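Side-chain contacts in acetyltransferase (Escherichia coli, PDB 7BYY), which probably transfers an acetyl group from acetyl-CoA to the amino acid carried by aminoacyl-tRNAs, acting as a GNAT-family toxin: residues V138-D143 with N148-L153; K28-G33 with K39-S44. The protein carries 1 engineered substitution. All blocks are in the same frame, centred on the assembly; numbering follows the deposited sequence.

Interaction 1: residues V138-D143 with N148-L153; sequences VYLDAD and NFYARL
Leu140 lays its CD2 methyl over one face of the Tyr150 ring, 3.8 Å from the ring centroid and 20° off the normal, which qualifies as a CH-pi contact. CD2 is nearest the CD1 rim of the ring, at 3.6 Å, while the second methyl, Leu140 CD1, reaches across to Tyr150 CD2 at 4.0 Å, so both branches share the face. Ala142 CB comes in obliquely, 3.9 Å from Tyr150 CD2. Two residues apart on strand 137-142, Leu140 and Ala142 point the same way, toward the helix. This is the strand-loop-helix step in the C-terminal half of the GNAT fold, where the short helix 147-151 packs against the central sheet. Tyr150 has CG beside its backbone N and anti to the carbonyl carbon (chi1 -61°), which sends the ring off the helix toward the strand. Within the helix, Phe149 CD2 lies over the centre of the opposite ring face, so the phenol ring is sandwiched between its sequence neighbour and the strand. Farther out, Leu100 touches both Leu140 and Tyr150, Leu103 also packs on Tyr150, and Met170 of strand 168-173 touches Leu140 and Ala142.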
ATOM      1  N   VAL A 138      -6.294  -3.367   8.384  1.00 44.37           N
ATOM      2  CA  VAL A 138      -4.977  -3.668   8.928  1.00 40.09           C
ATOM      3  C   VAL A 138      -4.973  -5.105   9.430  1.00 39.84           C
ATOM      4  O   VAL A 138      -5.868  -5.514  10.180  1.00 37.51           O
ATOM      5  CB  VAL A 138      -4.586  -2.693  10.053  1.00 38.05           C
ATOM      6  CG1 VAL A 138      -3.324  -3.173  10.756  1.00 37.30           C
ATOM      7  CG2 VAL A 138      -4.384  -1.295   9.493  1.00 36.20           C
ATOM      8  N   TYR A 139      -3.968  -5.866   9.011  1.00 38.12           N
ATOM      9  CA  TYR A 139      -3.780  -7.246   9.425  1.00 35.90           C
ATOM     10  C   TYR A 139      -2.545  -7.343  10.311  1.00 35.70           C
ATOM     11  O   TYR A 139      -1.580  -6.592  10.143  1.00 32.88           O
ATOM     12  CB  TYR A 139      -3.638  -8.159   8.200  1.00 32.73           C
ATOM     13  CG  TYR A 139      -3.246  -9.584   8.515  1.00 34.99           C
ATOM     14  CD1 TYR A 139      -1.910  -9.972   8.527  1.00 35.63           C
ATOM     15  CD2 TYR A 139      -4.208 -10.545   8.785  1.00 36.97           C
ATOM     16  CE1 TYR A 139      -1.544 -11.271   8.810  1.00 35.71           C
ATOM     17  CE2 TYR A 139      -3.851 -11.850   9.067  1.00 40.49           C
ATOM     18  CZ  TYR A 139      -2.518 -12.208   9.078  1.00 39.08           C
ATOM     19  OH  TYR A 139      -2.158 -13.505   9.358  1.00 40.96           O
ATOM     20  N   LEU A 140      -2.579  -8.268  11.267  1.00 37.54           N
ATOM     21  CA  LEU A 140      -1.431  -8.485  12.135  1.00 37.49           C
ATOM     22  C   LEU A 140      -1.462  -9.908  12.671  1.00 38.87           C
ATOM     23  O   LEU A 140      -2.479 -10.601  12.606  1.00 42.49           O
ATOM     24  CB  LEU A 140      -1.389  -7.469  13.286  1.00 37.73           C
ATOM     25  CG  LEU A 140      -2.572  -7.336  14.248  1.00 35.91           C
ATOM     26  CD1 LEU A 140      -2.499  -8.354  15.375  1.00 34.93           C
ATOM     27  CD2 LEU A 140      -2.592  -5.930  14.817  1.00 34.31           C
ATOM     28  N   ASP A 141      -0.323 -10.328  13.210  1.00 39.10           N
ATOM     29  CA  ASP A 141      -0.159 -11.638  13.833  1.00 44.65           C
ATOM     30  C   ASP A 141       0.252 -11.387  15.281  1.00 46.06           C
ATOM     31  O   ASP A 141       1.424 -11.120  15.565  1.00 44.40           O
ATOM     32  CB  ASP A 141       0.870 -12.474  13.076  1.00 49.00           C
ATOM     33  CG  ASP A 141       0.266 -13.217  11.897  1.00 55.02           C
ATOM     34  OD1 ASP A 141      -0.591 -14.099  12.120  1.00 59.28           O
ATOM     35  OD2 ASP A 141       0.653 -12.919  10.746  1.00 55.32           O
ATOM     36  N   ALA A 142      -0.710 -11.472  16.197  1.00 50.89           N
ATOM     37  CA  ALA A 142      -0.525 -10.998  17.562  1.00 56.68           C
ATOM     38  C   ALA A 142       0.104 -12.069  18.445  1.00 62.61           C
ATOM     39  O   ALA A 142      -0.375 -13.206  18.493  1.00 62.99           O
ATOM     40  CB  ALA A 142      -1.862 -10.557  18.159  1.00 58.29           C
ATOM     41  N   ASP A 143       1.164 -11.692  19.149  1.00 68.46           N
ATOM     42  CA  ASP A 143       1.716 -12.551  20.185  1.00 73.85           C
ATOM     43  C   ASP A 143       0.679 -12.742  21.290  1.00 74.63           C
ATOM     44  O   ASP A 143      -0.097 -11.821  21.572  1.00 74.37           O
ATOM     45  CB  ASP A 143       2.996 -11.933  20.755  1.00 78.62           C
ATOM     46  CG  ASP A 143       3.820 -12.923  21.557  1.00 85.75           C
ATOM     47  OD1 ASP A 143       3.490 -13.156  22.742  1.00 88.89           O
ATOM     48  OD2 ASP A 143       4.797 -13.471  21.001  1.00 88.25           O
ATOM     49  N   ASN A 148      -5.062  -9.411  23.769  1.00 63.17           N
ATOM     50  CA  ASN A 148      -6.075  -8.601  24.435  1.00 65.55           C
ATOM     51  C   ASN A 148      -5.918  -7.123  24.107  1.00 63.10           C
ATOM     52  O   ASN A 148      -6.911  -6.389  24.070  1.00 64.70           O
ATOM     53  CB  ASN A 148      -6.017  -8.825  25.946  1.00 68.42           C
ATOM     54  CG  ASN A 148      -7.005  -9.874  26.411  1.00 73.15           C
ATOM     55  OD1 ASN A 148      -6.619 -10.971  26.819  1.00 75.79           O
ATOM     56  ND2 ASN A 148      -8.293  -9.546  26.346  1.00 74.73           N
ATOM     57  N   PHE A 149      -4.688  -6.669  23.859  1.00 56.63           N
ATOM     58  CA  PHE A 149      -4.466  -5.266  23.527  1.00 51.70           C
ATOM     59  C   PHE A 149      -5.133  -4.902  22.204  1.00 49.24           C
ATOM     60  O   PHE A 149      -5.972  -3.995  22.145  1.00 47.77           O
ATOM     61  CB  PHE A 149      -2.965  -4.970  23.481  1.00 49.06           C
ATOM     62  CG  PHE A 149      -2.632  -3.612  22.936  1.00 46.05           C
ATOM     63  CD1 PHE A 149      -2.875  -2.473  23.685  1.00 44.20           C
ATOM     64  CD2 PHE A 149      -2.075  -3.474  21.675  1.00 45.81           C
ATOM     65  CE1 PHE A 149      -2.569  -1.219  23.185  1.00 40.59           C
ATOM     66  CE2 PHE A 149      -1.768  -2.223  21.169  1.00 42.16           C
ATOM     67  CZ  PHE A 149      -2.015  -1.095  21.926  1.00 39.59           C
ATOM     68  N   TYR A 150      -4.770  -5.604  21.125  1.00 46.14           N
ATOM     69  CA  TYR A 150      -5.351  -5.297  19.820  1.00 44.37           C
ATOM     70  C   TYR A 150      -6.849  -5.581  19.804  1.00 46.52           C
ATOM     71  O   TYR A 150      -7.617  -4.856  19.160  1.00 44.89           O
ATOM     72  CB  TYR A 150      -4.635  -6.087  18.722  1.00 43.35           C
ATOM     73  CG  TYR A 150      -3.153  -5.781  18.596  1.00 43.95           C
ATOM     74  CD1 TYR A 150      -2.710  -4.556  18.102  1.00 43.06           C
ATOM     75  CD2 TYR A 150      -2.199  -6.719  18.970  1.00 44.56           C
ATOM     76  CE1 TYR A 150      -1.353  -4.279  17.987  1.00 42.91           C
ATOM     77  CE2 TYR A 150      -0.846  -6.452  18.861  1.00 44.29           C
ATOM     78  CZ  TYR A 150      -0.425  -5.233  18.370  1.00 44.34           C
ATOM     79  OH  TYR A 150       0.927  -4.977  18.264  1.00 41.58           O
ATOM     80  N   ALA A 151      -7.285  -6.628  20.512  1.00 50.05           N
ATOM     81  CA  ALA A 151      -8.714  -6.903  20.612  1.00 50.86           C
ATOM     82  C   ALA A 151      -9.442  -5.783  21.339  1.00 53.67           C
ATOM     83  O   ALA A 151     -10.591  -5.470  21.007  1.00 54.04           O
ATOM     84  CB  ALA A 151      -8.953  -8.235  21.324  1.00 49.70           C
ATOM     85  N   ARG A 152      -8.787  -5.161  22.319  1.00 55.75           N
ATOM     86  CA  ARG A 152      -9.406  -4.072  23.061  1.00 56.70           C
ATOM     87  C   ARG A 152      -9.533  -2.794  22.248  1.00 54.53           C
ATOM     88  O   ARG A 152     -10.183  -1.852  22.711  1.00 55.94           O
ATOM     89  CB  ARG A 152      -8.624  -3.792  24.347  1.00 55.37           C
ATOM     90  CG  ARG A 152      -9.122  -4.591  25.538  1.00 57.60           C
ATOM     91  CD  ARG A 152      -8.572  -4.060  26.848  1.00 60.19           C
ATOM     92  NE  ARG A 152      -7.252  -4.604  27.148  1.00 60.36           N
ATOM     93  CZ  ARG A 152      -6.113  -3.955  26.933  1.00 58.61           C
ATOM     94  NH1 ARG A 152      -6.135  -2.734  26.416  1.00 58.39           N
ATOM     95  NH2 ARG A 152      -4.954  -4.527  27.237  1.00 56.99           N
ATOM     96  N   LEU A 153      -8.943  -2.734  21.056  1.00 48.71           N
ATOM     97  CA  LEU A 153      -8.990  -1.533  20.234  1.00 43.12           C
ATOM     98  C   LEU A 153      -9.544  -1.821  18.841  1.00 42.97           C
ATOM     99  O   LEU A 153      -9.244  -1.100  17.888  1.00 45.52           O
ATOM    100  CB  LEU A 153      -7.609  -0.885  20.149  1.00 36.97           C
ATOM    101  CG  LEU A 153      -6.939  -0.669  21.508  1.00 38.13           C
ATOM    102  CD1 LEU A 153      -5.437  -0.626  21.368  1.00 35.94           C
ATOM    103  CD2 LEU A 153      -7.449   0.600  22.171  1.00 40.34           C
TER

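Interaction 2: residues K28-G33 with K39-S44; sequences KQFDCG and KFVRAS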
ATOM      1  N   LYS A  28      19.777   1.146  20.783  1.00 49.70           N
ATOM      2  CA  LYS A  28      20.745   0.056  20.676  1.00 52.14           C
ATOM      3  C   LYS A  28      20.451  -1.090  21.634  1.00 55.37           C
ATOM      4  O   LYS A  28      20.999  -2.183  21.456  1.00 53.95           O
ATOM      5  CB  LYS A  28      22.160   0.575  20.926  1.00 51.73           C
ATOM      6  CG  LYS A  28      22.817   1.195  19.709  1.00 50.71           C
ATOM      7  CD  LYS A  28      24.126   1.878  20.075  1.00 52.94           C
ATOM      8  CE  LYS A  28      25.105   0.907  20.716  1.00 54.76           C
ATOM      9  NZ  LYS A  28      26.376   1.579  21.108  1.00 54.72           N
ATOM     10  N   GLN A  29      19.641  -0.860  22.669  1.00 62.70           N
ATOM     11  CA  GLN A  29      19.218  -1.937  23.557  1.00 66.34           C
ATOM     12  C   GLN A  29      17.705  -2.135  23.535  1.00 65.36           C
ATOM     13  O   GLN A  29      17.241  -3.212  23.154  1.00 66.13           O
ATOM     14  CB  GLN A  29      19.745  -1.663  24.971  1.00 70.12           C
ATOM     15  CG  GLN A  29      21.157  -1.071  24.958  1.00 75.30           C
ATOM     16  CD  GLN A  29      21.963  -1.421  26.191  1.00 82.55           C
ATOM     17  OE1 GLN A  29      23.009  -2.069  26.099  1.00 86.26           O
ATOM     18  NE2 GLN A  29      21.487  -0.987  27.354  1.00 84.55           N
ATOM     19  N   PHE A  30      16.918  -1.117  23.876  1.00 64.38           N
ATOM     20  CA  PHE A  30      15.460  -1.140  23.716  1.00 63.09           C
ATOM     21  C   PHE A  30      14.836  -2.416  24.295  1.00 64.16           C
ATOM     22  O   PHE A  30      14.331  -3.282  23.584  1.00 67.44           O
ATOM     23  CB  PHE A  30      15.082  -0.970  22.242  1.00 56.95           C
ATOM     24  CG  PHE A  30      13.623  -0.694  22.028  1.00 52.01           C
ATOM     25  CD1 PHE A  30      13.089   0.551  22.318  1.00 49.77           C
ATOM     26  CD2 PHE A  30      12.782  -1.680  21.546  1.00 49.62           C
ATOM     27  CE1 PHE A  30      11.746   0.802  22.125  1.00 48.76           C
ATOM     28  CE2 PHE A  30      11.440  -1.435  21.353  1.00 48.50           C
ATOM     29  CZ  PHE A  30      10.922  -0.192  21.642  1.00 48.00           C
ATOM     30  N   ASP A  31      14.902  -2.522  25.618  1.00 61.36           N
ATOM     31  CA  ASP A  31      14.232  -3.621  26.305  1.00 59.40           C
ATOM     32  C   ASP A  31      12.728  -3.372  26.310  1.00 55.39           C
ATOM     33  O   ASP A  31      12.243  -2.462  26.992  1.00 57.70           O
ATOM     34  CB  ASP A  31      14.768  -3.763  27.727  1.00 59.87           C
ATOM     35  CG  ASP A  31      14.288  -5.030  28.400  1.00 62.04           C
ATOM     36  OD1 ASP A  31      13.660  -5.867  27.716  1.00 62.24           O
ATOM     37  OD2 ASP A  31      14.542  -5.196  29.611  1.00 64.88           O
ATOM     38  N   CYS A  32      11.978  -4.184  25.561  1.00 49.35           N
ATOM     39  CA  CYS A  32      10.537  -4.009  25.445  1.00 48.86           C
ATOM     40  C   CYS A  32       9.726  -5.228  25.869  1.00 50.92           C
ATOM     41  O   CYS A  32       8.488  -5.161  25.858  1.00 49.72           O
ATOM     42  CB  CYS A  32      10.164  -3.631  24.004  1.00 48.44           C
ATOM     43  SG  CYS A  32       9.806  -5.035  22.919  1.00 47.69           S
ATOM     44  N   GLY A  33      10.370  -6.336  26.235  1.00 50.98           N
ATOM     45  CA  GLY A  33       9.682  -7.526  26.680  1.00 50.87           C
ATOM     46  C   GLY A  33       9.474  -8.578  25.608  1.00 50.15           C
ATOM     47  O   GLY A  33       9.188  -9.735  25.943  1.00 51.78           O
ATOM     48  N   LYS A  39      15.652  -7.754  19.363  1.00 53.34           N
ATOM     49  CA  LYS A  39      16.782  -7.946  18.465  1.00 52.69           C
ATOM     50  C   LYS A  39      16.576  -7.267  17.116  1.00 47.03           C
ATOM     51  O   LYS A  39      17.563  -6.930  16.451  1.00 45.08           O
ATOM     52  CB  LYS A  39      17.047  -9.440  18.270  1.00 59.52           C
ATOM     53  CG  LYS A  39      18.482  -9.764  17.876  1.00 67.42           C
ATOM     54  CD  LYS A  39      19.481  -9.116  18.831  1.00 72.02           C
ATOM     55  CE  LYS A  39      20.919  -9.392  18.411  1.00 75.19           C
ATOM     56  NZ  LYS A  39      21.362 -10.770  18.771  1.00 77.98           N
ATOM     57  N   PHE A  40      15.326  -7.052  16.699  1.00 44.04           N
ATOM     58  CA  PHE A  40      15.081  -6.384  15.426  1.00 42.86           C
ATOM     59  C   PHE A  40      15.486  -4.919  15.489  1.00 42.91           C
ATOM     60  O   PHE A  40      16.193  -4.418  14.607  1.00 41.77           O
ATOM     61  CB  PHE A  40      13.610  -6.506  15.032  1.00 42.84           C
ATOM     62  CG  PHE A  40      13.249  -5.711  13.809  1.00 43.57           C
ATOM     63  CD1 PHE A  40      12.720  -4.436  13.923  1.00 42.77           C
ATOM     64  CD2 PHE A  40      13.449  -6.236  12.544  1.00 45.82           C
ATOM     65  CE1 PHE A  40      12.393  -3.700  12.797  1.00 42.79           C
ATOM     66  CE2 PHE A  40      13.122  -5.506  11.413  1.00 45.80           C
ATOM     67  CZ  PHE A  40      12.593  -4.237  11.540  1.00 43.90           C
ATOM     68  N   VAL A  41      15.032  -4.211  16.524  1.00 44.59           N
ATOM     69  CA  VAL A  41      15.325  -2.788  16.641  1.00 44.93           C
ATOM     70  C   VAL A  41      16.816  -2.564  16.862  1.00 46.29           C
ATOM     71  O   VAL A  41      17.408  -1.638  16.291  1.00 45.16           O
ATOM     72  CB  VAL A  41      14.484  -2.165  17.772  1.00 43.93           C
ATOM     73  CG1 VAL A  41      14.723  -0.665  17.857  1.00 44.76           C
ATOM     74  CG2 VAL A  41      13.007  -2.471  17.569  1.00 39.34           C
ATOM     75  N   ARG A  42      17.449  -3.408  17.680  1.00 46.69           N
ATOM     76  CA  ARG A  42      18.859  -3.199  17.993  1.00 47.51           C
ATOM     77  C   ARG A  42      19.734  -3.352  16.756  1.00 47.18           C
ATOM     78  O   ARG A  42      20.601  -2.511  16.497  1.00 47.57           O
ATOM     79  CB  ARG A  42      19.313  -4.174  19.076  1.00 49.53           C
ATOM     80  CG  ARG A  42      18.648  -3.978  20.416  1.00 50.01           C
ATOM     81  CD  ARG A  42      19.228  -4.950  21.430  1.00 53.99           C
ATOM     82  NE  ARG A  42      18.210  -5.496  22.320  1.00 58.67           N
ATOM     83  CZ  ARG A  42      18.400  -5.718  23.616  1.00 64.03           C
ATOM     84  NH1 ARG A  42      19.570  -5.433  24.168  1.00 65.78           N
ATOM     85  NH2 ARG A  42      17.417  -6.209  24.360  1.00 67.02           N
ATOM     86  N   ALA A  43      19.508  -4.403  15.970  1.00 46.24           N
ATOM     87  CA  ALA A  43      20.436  -4.798  14.919  1.00 47.95           C
ATOM     88  C   ALA A  43      19.911  -4.618  13.500  1.00 48.07           C
ATOM     89  O   ALA A  43      20.711  -4.383  12.594  1.00 51.59           O
ATOM     90  CB  ALA A  43      20.848  -6.264  15.103  1.00 49.24           C
ATOM     91  N   SER A  44      18.602  -4.729  13.274  1.00 46.10           N
ATOM     92  CA  SER A  44      18.071  -4.817  11.919  1.00 48.01           C
ATOM     93  C   SER A  44      17.152  -3.674  11.519  1.00 45.54           C
ATOM     94  O   SER A  44      16.689  -3.651  10.372  1.00 43.40           O
ATOM     95  CB  SER A  44      17.320  -6.143  11.738  1.00 52.28           C
ATOM     96  OG  SER A  44      16.551  -6.133  10.546  1.00 53.46           O
TER
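In the long connection between the first two strands of this GNAT fold, the loop leading into helix 35-50 runs back along the helix, and its Lys28, Gln29 and Phe30 meet Val41 and Arg42. The approach is close at the backbone: the CA atoms of Lys28 and Arg42 are 4.6 Å apart. The apolar half consists of one pair of side chains that cross at a slant, Phe30 CD2 lying 4.1 Å from Val41 CG2. Phe30 sits in the left-handed region of the backbone map (phi 49°, psi 68°), and its CG stands opposite the backbone N (chi1 -168°), which carries the ring toward the helix. Leu67 of strand 67-79 touches both Phe30 and Val41, so this half is buried against the sheet.

The other half is the Arg42 side chain, which is extended through chi2, bent at chi3 and stretched along the loop backbone. Its CB lies 3.5 Å from Lys28 O, and farther along its NH1 is 3.9 Å from Gln29 CB. As modelled, Gln29 O lies over one face of the Arg42 guanidinium, but too close to its central carbon, so the exact placement of this group is doubtful. Although Gln29 O is 3.2 Å from Arg42 NH2, the N-H groups are poorly aimed at it and the pair does not qualify as a hydrogen bond in this model. Around this site, Arg42 makes a long, weak ion pair with Asp38, whose OD1 accepts the backbone N-H of Cys32, and Asp31 is salt-bridged to Arg107. Arg42 NH2 remains 5.0 Å from Asp31 OD1, without charged contact. In this model no hydrogen bond or salt bridge joins 28-33 to 39-44; the contact appears to rest on the Phe30-Val41 packing and on the aliphatic part of Arg42 lying along the loop backbone, perhaps aided by a diffuse attraction between the guanidinium and the nearby carboxylates.

In the fold
Interaction 2 closes before interaction 1 opens, so the two come in series along the chain. Their centres lie 21 Å apart, and their nearest atoms remain about 7 Å from each other without touching. Both join a helix to material close before it in sequence: helix 35-50 to its preceding loop in interaction 2, and helix 147-151 to strand 137-142 in interaction 1. The shared element is the mixed central sheet. Interaction 2 packs against strand 67-79, whereas interaction 1 draws on strands 94-105, 137-142 and 168-173. They thus attach helices to different parts of one sheet: the centre of interaction 1, which is buried, is about 9 Å from the centre of the chain, and that of interaction 2, only partly buried, about 16 Å.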